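Local coordinates for protein dextranase (Pseudarthrobacter oxydans, PDB 6NZS) that catalyses the endohydrolysis of (1->6)-alpha-D-glucosidic linkages in dextran as a glycoside hydrolase of family 49, at residues E555-E558 with D562-A565; D508-L513 with L569-F574; G536-I539 with L545-E548. All blocks are in the same frame, centred on the assembly; numbering follows the deposited sequence.

Contact 1 (E555-E558 with D562-A565); sequences EVIE and DNWA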
loop_
_atom_site.group_PDB
_atom_site.type_symbol
_atom_site.label_atom_id
_atom_site.label_comp_id
_atom_site.label_asym_id
_atom_site.label_seq_id
_atom_site.Cartn_x
_atom_site.Cartn_y
_atom_site.Cartn_z
ATOM N N GLU A 555 -23.075 -5.233 13.082
ATOM C CA GLU A 555 -23.397 -5.537 14.471
ATOM C C GLU A 555 -22.166 -5.289 15.335
ATOM O O GLU A 555 -21.105 -5.869 15.091
ATOM C CB GLU A 555 -23.850 -6.992 14.606
ATOM C CG GLU A 555 -24.126 -7.420 16.043
ATOM C CD GLU A 555 -24.678 -8.835 16.149
ATOM O OE1 GLU A 555 -25.436 -9.269 15.254
ATOM O OE2 GLU A 555 -24.361 -9.512 17.143
ATOM N N VAL A 556 -22.315 -4.455 16.364
ATOM C CA VAL A 556 -21.192 -4.130 17.240
ATOM C C VAL A 556 -20.926 -5.287 18.195
ATOM O O VAL A 556 -21.850 -5.828 18.818
ATOM C CB VAL A 556 -21.449 -2.821 18.003
ATOM C CG1 VAL A 556 -20.323 -2.561 18.997
ATOM C CG2 VAL A 556 -21.576 -1.665 17.031
ATOM N N ILE A 557 -19.655 -5.664 18.305
ATOM C CA ILE A 557 -19.206 -6.731 19.190
ATOM C C ILE A 557 -19.069 -6.177 20.607
ATOM O O ILE A 557 -18.387 -5.171 20.831
ATOM C CB ILE A 557 -17.860 -7.281 18.688
ATOM C CG1 ILE A 557 -17.963 -7.689 17.207
ATOM C CG2 ILE A 557 -17.352 -8.405 19.578
ATOM C CD1 ILE A 557 -19.151 -8.598 16.875
ATOM N N GLU A 558 -19.707 -6.835 21.575
ATOM C CA GLU A 558 -19.683 -6.343 22.951
ATOM C C GLU A 558 -19.411 -7.485 23.919
ATOM O O GLU A 558 -20.032 -8.548 23.825
ATOM C CB GLU A 558 -21.011 -5.673 23.323
ATOM C CG GLU A 558 -21.424 -4.519 22.423
ATOM C CD GLU A 558 -22.805 -3.980 22.767
ATOM O OE1 GLU A 558 -22.992 -3.489 23.899
ATOM O OE2 GLU A 558 -23.709 -4.053 21.912
ATOM N N ASP A 562 -22.794 -11.180 24.419
ATOM C CA ASP A 562 -22.765 -12.602 24.068
ATOM C C ASP A 562 -22.554 -12.833 22.568
ATOM O O ASP A 562 -23.053 -13.804 21.996
ATOM C CB ASP A 562 -24.014 -13.336 24.578
ATOM C CG ASP A 562 -23.819 -14.840 24.670
ATOM O OD1 ASP A 562 -22.675 -15.293 24.888
ATOM O OD2 ASP A 562 -24.823 -15.572 24.527
ATOM N N ASN A 563 -21.802 -11.944 21.912
ATOM C CA ASN A 563 -21.515 -12.082 20.487
ATOM C C ASN A 563 -20.027 -11.927 20.186
ATOM O O ASN A 563 -19.661 -11.627 19.043
ATOM C CB ASN A 563 -22.336 -11.083 19.664
ATOM C CG ASN A 563 -21.943 -9.639 19.937
ATOM O OD1 ASN A 563 -21.123 -9.371 20.814
ATOM N ND2 ASN A 563 -22.509 -8.709 19.180
ATOM N N TRP A 564 -19.160 -12.133 21.182
ATOM C CA TRP A 564 -17.753 -11.764 21.076
ATOM C C TRP A 564 -16.794 -12.935 20.923
ATOM O O TRP A 564 -15.696 -12.736 20.395
ATOM C CB TRP A 564 -17.318 -10.926 22.300
ATOM C CG TRP A 564 -17.478 -11.667 23.595
ATOM C CD1 TRP A 564 -18.570 -11.664 24.409
ATOM C CD2 TRP A 564 -16.527 -12.550 24.198
ATOM N NE1 TRP A 564 -18.356 -12.487 25.491
ATOM C CE2 TRP A 564 -17.110 -13.044 25.386
ATOM C CE3 TRP A 564 -15.233 -12.958 23.863
ATOM C CZ2 TRP A 564 -16.445 -13.934 26.229
ATOM C CZ3 TRP A 564 -14.578 -13.847 24.695
ATOM C CH2 TRP A 564 -15.186 -14.325 25.866
ATOM N N ALA A 565 -17.155 -14.134 21.378
ATOM C CA ALA A 565 -16.166 -15.186 21.579
ATOM C C ALA A 565 -15.741 -15.837 20.257
ATOM O O ALA A 565 -16.222 -15.487 19.171
ATOM C CB ALA A 565 -16.665 -16.196 22.612
#

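Contact 2 (D508-L513 with L569-F574); sequences DAWNGL and LGRIGF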
loop_
_atom_site.group_PDB
_atom_site.type_symbol
_atom_site.label_atom_id
_atom_site.label_comp_id
_atom_site.label_asym_id
_atom_site.label_seq_id
_atom_site.Cartn_x
_atom_site.Cartn_y
_atom_site.Cartn_z
ATOM N N ASP A 508 -17.104 -5.791 6.896
ATOM C CA ASP A 508 -18.354 -6.161 6.229
ATOM C C ASP A 508 -18.760 -7.594 6.559
ATOM O O ASP A 508 -19.926 -7.864 6.866
ATOM C CB ASP A 508 -18.220 -6.018 4.711
ATOM C CG ASP A 508 -18.441 -4.605 4.222
ATOM O OD1 ASP A 508 -18.762 -3.725 5.042
ATOM O OD2 ASP A 508 -18.290 -4.383 3.003
ATOM N N ALA A 509 -17.822 -8.533 6.458
ATOM C CA ALA A 509 -18.162 -9.944 6.588
ATOM C C ALA A 509 -16.891 -10.738 6.830
ATOM O O ALA A 509 -15.790 -10.305 6.475
ATOM C CB ALA A 509 -18.851 -10.464 5.317
ATOM N N TRP A 510 -17.057 -11.910 7.440
ATOM C CA TRP A 510 -15.977 -12.887 7.430
ATOM C C TRP A 510 -16.031 -13.701 6.145
ATOM O O TRP A 510 -17.071 -13.819 5.491
ATOM C CB TRP A 510 -16.089 -13.849 8.616
ATOM C CG TRP A 510 -16.066 -13.180 9.953
ATOM C CD1 TRP A 510 -17.028 -13.259 10.923
ATOM C CD2 TRP A 510 -15.023 -12.351 10.485
ATOM N NE1 TRP A 510 -16.658 -12.514 12.019
ATOM C CE2 TRP A 510 -15.431 -11.949 11.778
ATOM C CE3 TRP A 510 -13.793 -11.903 9.994
ATOM C CZ2 TRP A 510 -14.651 -11.108 12.581
ATOM C CZ3 TRP A 510 -13.018 -11.072 10.790
ATOM C CH2 TRP A 510 -13.449 -10.683 12.072
ATOM N N ASN A 511 -14.894 -14.289 5.796
ATOM C CA ASN A 511 -14.809 -15.133 4.609
ATOM C C ASN A 511 -15.318 -16.547 4.909
ATOM O O ASN A 511 -15.858 -16.837 5.982
ATOM C CB ASN A 511 -13.403 -15.079 4.017
ATOM C CG ASN A 511 -12.341 -15.693 4.933
ATOM O OD1 ASN A 511 -12.635 -16.530 5.787
ATOM N ND2 ASN A 511 -11.094 -15.275 4.744
ATOM N N GLY A 512 -15.155 -17.451 3.948
ATOM C CA GLY A 512 -15.675 -18.802 4.056
ATOM C C GLY A 512 -14.821 -19.818 4.796
ATOM O O GLY A 512 -15.155 -21.011 4.796
ATOM N N LEU A 513 -13.735 -19.398 5.437
ATOM C CA LEU A 513 -12.907 -20.322 6.201
ATOM C C LEU A 513 -13.662 -20.794 7.443
ATOM O O LEU A 513 -14.688 -20.231 7.832
ATOM C CB LEU A 513 -11.625 -19.616 6.641
ATOM C CG LEU A 513 -10.715 -19.148 5.508
ATOM C CD1 LEU A 513 -9.593 -18.307 6.067
ATOM C CD2 LEU A 513 -10.164 -20.352 4.740
ATOM N N LEU A 569 -19.816 -14.143 16.628
ATOM C CA LEU A 569 -19.586 -13.195 15.538
ATOM C C LEU A 569 -18.242 -12.479 15.671
ATOM O O LEU A 569 -17.559 -12.245 14.670
ATOM C CB LEU A 569 -20.734 -12.188 15.466
ATOM C CG LEU A 569 -20.634 -11.145 14.346
ATOM C CD1 LEU A 569 -20.693 -11.809 12.958
ATOM C CD2 LEU A 569 -21.735 -10.110 14.487
ATOM N N GLY A 570 -17.841 -12.115 16.894
ATOM C CA GLY A 570 -16.617 -11.338 17.054
ATOM C C GLY A 570 -15.338 -12.126 16.848
ATOM O O GLY A 570 -14.288 -11.527 16.580
ATOM N N ARG A 571 -15.394 -13.449 16.988
ATOM C CA ARG A 571 -14.249 -14.326 16.751
ATOM C C ARG A 571 -13.086 -14.042 17.706
ATOM O O ARG A 571 -11.931 -14.334 17.390
ATOM C CB ARG A 571 -13.769 -14.289 15.292
ATOM C CG ARG A 571 -14.843 -14.556 14.229
ATOM C CD ARG A 571 -15.259 -16.033 14.170
ATOM N NE ARG A 571 -15.866 -16.364 12.875
ATOM C CZ ARG A 571 -17.165 -16.274 12.603
ATOM N NH1 ARG A 571 -18.029 -15.854 13.517
ATOM N NH2 ARG A 571 -17.609 -16.599 11.396
ATOM N N ILE A 572 -13.362 -13.491 18.885
ATOM C CA ILE A 572 -12.298 -13.095 19.808
ATOM C C ILE A 572 -11.881 -14.304 20.637
ATOM O O ILE A 572 -12.657 -14.798 21.461
ATOM C CB ILE A 572 -12.718 -11.916 20.693
ATOM C CG1 ILE A 572 -12.885 -10.651 19.852
ATOM C CG2 ILE A 572 -11.689 -11.677 21.805
ATOM C CD1 ILE A 572 -13.532 -9.492 20.605
ATOM N N GLY A 573 -10.649 -14.770 20.419
ATOM C CA GLY A 573 -10.069 -15.893 21.139
ATOM C C GLY A 573 -8.866 -15.480 21.970
ATOM O O GLY A 573 -7.857 -16.188 22.030
ATOM N N PHE A 574 -8.974 -14.314 22.599
ATOM C CA PHE A 574 -7.913 -13.811 23.464
ATOM C C PHE A 574 -7.705 -14.764 24.641
ATOM O O PHE A 574 -8.640 -15.425 25.102
ATOM C CB PHE A 574 -8.317 -12.432 23.993
ATOM C CG PHE A 574 -8.409 -11.343 22.928
ATOM C CD1 PHE A 574 -7.952 -11.548 21.627
ATOM C CD2 PHE A 574 -8.937 -10.103 23.257
ATOM C CE1 PHE A 574 -8.033 -10.527 20.678
ATOM C CE2 PHE A 574 -9.032 -9.089 22.321
ATOM C CZ PHE A 574 -8.574 -9.301 21.023
#

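Contact 3 (G536-I539 with L545-E548); sequences GNEI and LALE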
loop_
_atom_site.group_PDB
_atom_site.type_symbol
_atom_site.label_atom_id
_atom_site.label_comp_id
_atom_site.label_asym_id
_atom_site.label_seq_id
_atom_site.Cartn_x
_atom_site.Cartn_y
_atom_site.Cartn_z
ATOM N N GLY A 536 -1.487 -3.954 29.754
ATOM C CA GLY A 536 -2.092 -3.072 30.729
ATOM C C GLY A 536 -3.502 -3.490 31.097
ATOM O O GLY A 536 -4.193 -4.198 30.357
ATOM N N ASN A 537 -3.929 -3.049 32.276
ATOM C CA ASN A 537 -5.286 -3.310 32.731
ATOM C C ASN A 537 -6.262 -2.425 31.966
ATOM O O ASN A 537 -6.109 -1.200 31.935
ATOM C CB ASN A 537 -5.396 -3.010 34.225
ATOM C CG ASN A 537 -6.813 -3.129 34.726
ATOM O OD1 ASN A 537 -7.588 -2.174 34.658
ATOM N ND2 ASN A 537 -7.177 -4.318 35.200
ATOM N N GLU A 538 -7.269 -3.046 31.347
ATOM C CA GLU A 538 -8.337 -2.311 30.684
ATOM C C GLU A 538 -9.581 -2.171 31.548
ATOM O O GLU A 538 -10.234 -1.127 31.510
ATOM C CB GLU A 538 -8.717 -2.991 29.362
ATOM C CG GLU A 538 -9.769 -2.242 28.551
ATOM C CD GLU A 538 -9.268 -0.921 27.982
ATOM O OE1 GLU A 538 -8.031 -0.751 27.857
ATOM O OE2 GLU A 538 -10.113 -0.069 27.651
ATOM N N ILE A 539 -9.929 -3.204 32.309
ATOM C CA ILE A 539 -11.077 -3.168 33.211
ATOM C C ILE A 539 -10.539 -2.995 34.628
ATOM O O ILE A 539 -10.055 -3.977 35.214
ATOM C CB ILE A 539 -11.909 -4.454 33.110
ATOM C CG1 ILE A 539 -12.093 -4.862 31.648
ATOM C CG2 ILE A 539 -13.238 -4.275 33.837
ATOM C CD1 ILE A 539 -13.022 -3.954 30.900
ATOM N N LEU A 545 -6.138 -3.260 25.814
ATOM C CA LEU A 545 -6.600 -3.202 24.429
ATOM C C LEU A 545 -8.083 -2.861 24.418
ATOM O O LEU A 545 -8.903 -3.623 24.941
ATOM C CB LEU A 545 -6.362 -4.548 23.745
ATOM C CG LEU A 545 -6.923 -4.689 22.321
ATOM C CD1 LEU A 545 -6.299 -3.690 21.346
ATOM C CD2 LEU A 545 -6.688 -6.098 21.840
ATOM N N ALA A 546 -8.429 -1.729 23.820
ATOM C CA ALA A 546 -9.808 -1.264 23.732
ATOM C C ALA A 546 -10.324 -1.479 22.314
ATOM O O ALA A 546 -9.749 -0.949 21.357
ATOM C CB ALA A 546 -9.908 0.218 24.100
ATOM N N LEU A 547 -11.404 -2.255 22.178
ATOM C CA LEU A 547 -12.122 -2.419 20.912
ATOM C C LEU A 547 -13.455 -1.695 21.059
ATOM O O LEU A 547 -14.418 -2.252 21.593
ATOM C CB LEU A 547 -12.327 -3.894 20.584
ATOM C CG LEU A 547 -11.053 -4.739 20.629
ATOM C CD1 LEU A 547 -11.360 -6.215 20.418
ATOM C CD2 LEU A 547 -10.015 -4.261 19.630
ATOM N N GLU A 548 -13.513 -0.460 20.583
ATOM C CA GLU A 548 -14.703 0.376 20.690
ATOM C C GLU A 548 -15.405 0.397 19.336
ATOM O O GLU A 548 -14.805 0.788 18.334
ATOM C CB GLU A 548 -14.309 1.798 21.097
ATOM C CG GLU A 548 -15.492 2.725 21.253
ATOM C CD GLU A 548 -15.101 4.137 21.650
ATOM O OE1 GLU A 548 -13.887 4.412 21.779
ATOM O OE2 GLU A 548 -16.010 4.970 21.833
#

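Contact 1 (E555-E558 with D562-A565)
Asn563 pins a loop to strand 555-556 through its side-chain amide, in a short-range polar contact near the C-terminal end of the beta-solenoid. Three hydrogen bonds hold this one amide. ND2 of Asn563 gives one N-H to OE2 of Glu555, at 2.9 Å and almost straight. The two side chains come from opposite directions, with carboxylate and amide planes only 18° apart, and OE2 accepts through its anti lone pair. Glu555 is stretched out, with CG anti to the backbone N (chi1 176°). ND2 of Asn563 also donates to the backbone O of Val556, at 3.0 Å, from a position tilted out of that carbonyl plane. On the far side of the amide, OD1 of Asn563 receives the backbone N of Glu558, at 3.0 Å, on an in-plane lone pair. Donors and acceptor together fix the amide's rotation. Beside it, CG2 of Ile557 packs on CB of Trp564, 3.7 Å away, and the two side chains cross at about a right angle. The Trp564 ring leads away from the strand to meet Trp579 and Trp582. Strand 555-556 pairs antiparallel with strand 545-552, and Ile557 bonds Tyr550 through the backbone. Val556 and Glu558 touch Arg586 beyond strand 582-585.

Contact 2 (D508-L513 with L569-F574)
Trp510 is held in two ways at once: Arg571 lies over one face of its indole, and a backbone carbonyl meets its edge. NE1 of Trp510 donates to O of Leu569 at 2.8 Å, and the acceptor lies close to the ring plane. The N-H...O angle is 159°. CG of Arg571 sits above the same ring, 3.5 Å from NE1 of Trp510. The chain is bent at chi2 (-73°), which carries the guanidinium past the CD1 rim of the indole. There NH2 of Arg571 approaches CD1 of Trp510 to 3.4 Å, and CD1 lies under the centre of the guanidinium. The two planes are 35° apart, so this is a tilted overlap and not a flat stack. CD1 of Leu569 adds a looser apolar touch, 4.4 Å from CD1 of Trp510. The Trp510 side chain also touches Tyr550 and Val552 of strand 545-552. Arg571 keeps its polar partners too: NE bonds Gln518 OE1, and NH1 bonds the backbone O of Gln568. These bonds hold the guanidinium at the CD1 rim of the indole. The indole thus spends its one N-H on the loop carbonyl, while the arginine gives it mainly van der Waals cover and turns its polar N-H groups to Gln518 and Gln568.

Contact 3 (G536-I539 with L545-E548)
Glu538 points from its loop toward the start of strand 545-552, and its carboxylate lies beside Leu545 and Ala546. CG is anti to the backbone N (chi1 -176°), which sends the chain across to the strand. A bend at chi2 (68°) then brings the carboxylate alongside the strand backbone. The two oxygens have different neighbours. OE2 of Glu538 packs against the methyl of Ala546, 3.6 Å from its CB. OE1 of Glu538 faces the opening of the strand, 3.7 Å from N of Leu545, too far for a hydrogen bond. Its bond is to the preceding residue: OE1 of Glu538 accepts from the backbone N of Gly544. The aliphatic part of Glu538 also passes the strand, with CG 4.0 Å from O of Leu545. The leucine itself turns the other way. Its side chain points away from the loop, to Phe574 and to Ile500 of strand 495-507. The contact is therefore a carboxylate laid against backbone and one methyl, in a buried setting. With an alanine here instead of Glu538, the backbone N of Gly544 would probably lose this acceptor and a gap would open beside the methyl of Ala546. Within the loop, ND2 of Asn537 donates to the backbone O of Ile539 at 2.9 Å, bridging over Glu538. The loop follows strand 521-524 and leads into strand 545-552. Strand 545-552 runs parallel to strands 495-507 and 582-585, and side chains of the latter, Asn583 and Trp585, touch Glu538 and Ala546 respectively.

All three contacts gather at the C-terminal end of the solenoid. Contacts 1 and 2 have centres about 10 Å apart and are joined directly. O of Asn563 lies 2.9 Å from N of Gly570, and O of Trp564 lies 2.9 Å from N of Ile572, both probable hydrogen bonds. Contact 2 closes a long loop of chain in which contacts 1 and 3 are nested one after the other. Contacts 2 and 3, about 20 Å apart between centres, meet where CZ of Phe574 packs 3.8 Å from CD2 of Leu545. Contacts 1 and 3 do not touch, but their strands 555-556 and 545-552 are neighbours. Segment 569-574 thus connects contact 1 to contact 3.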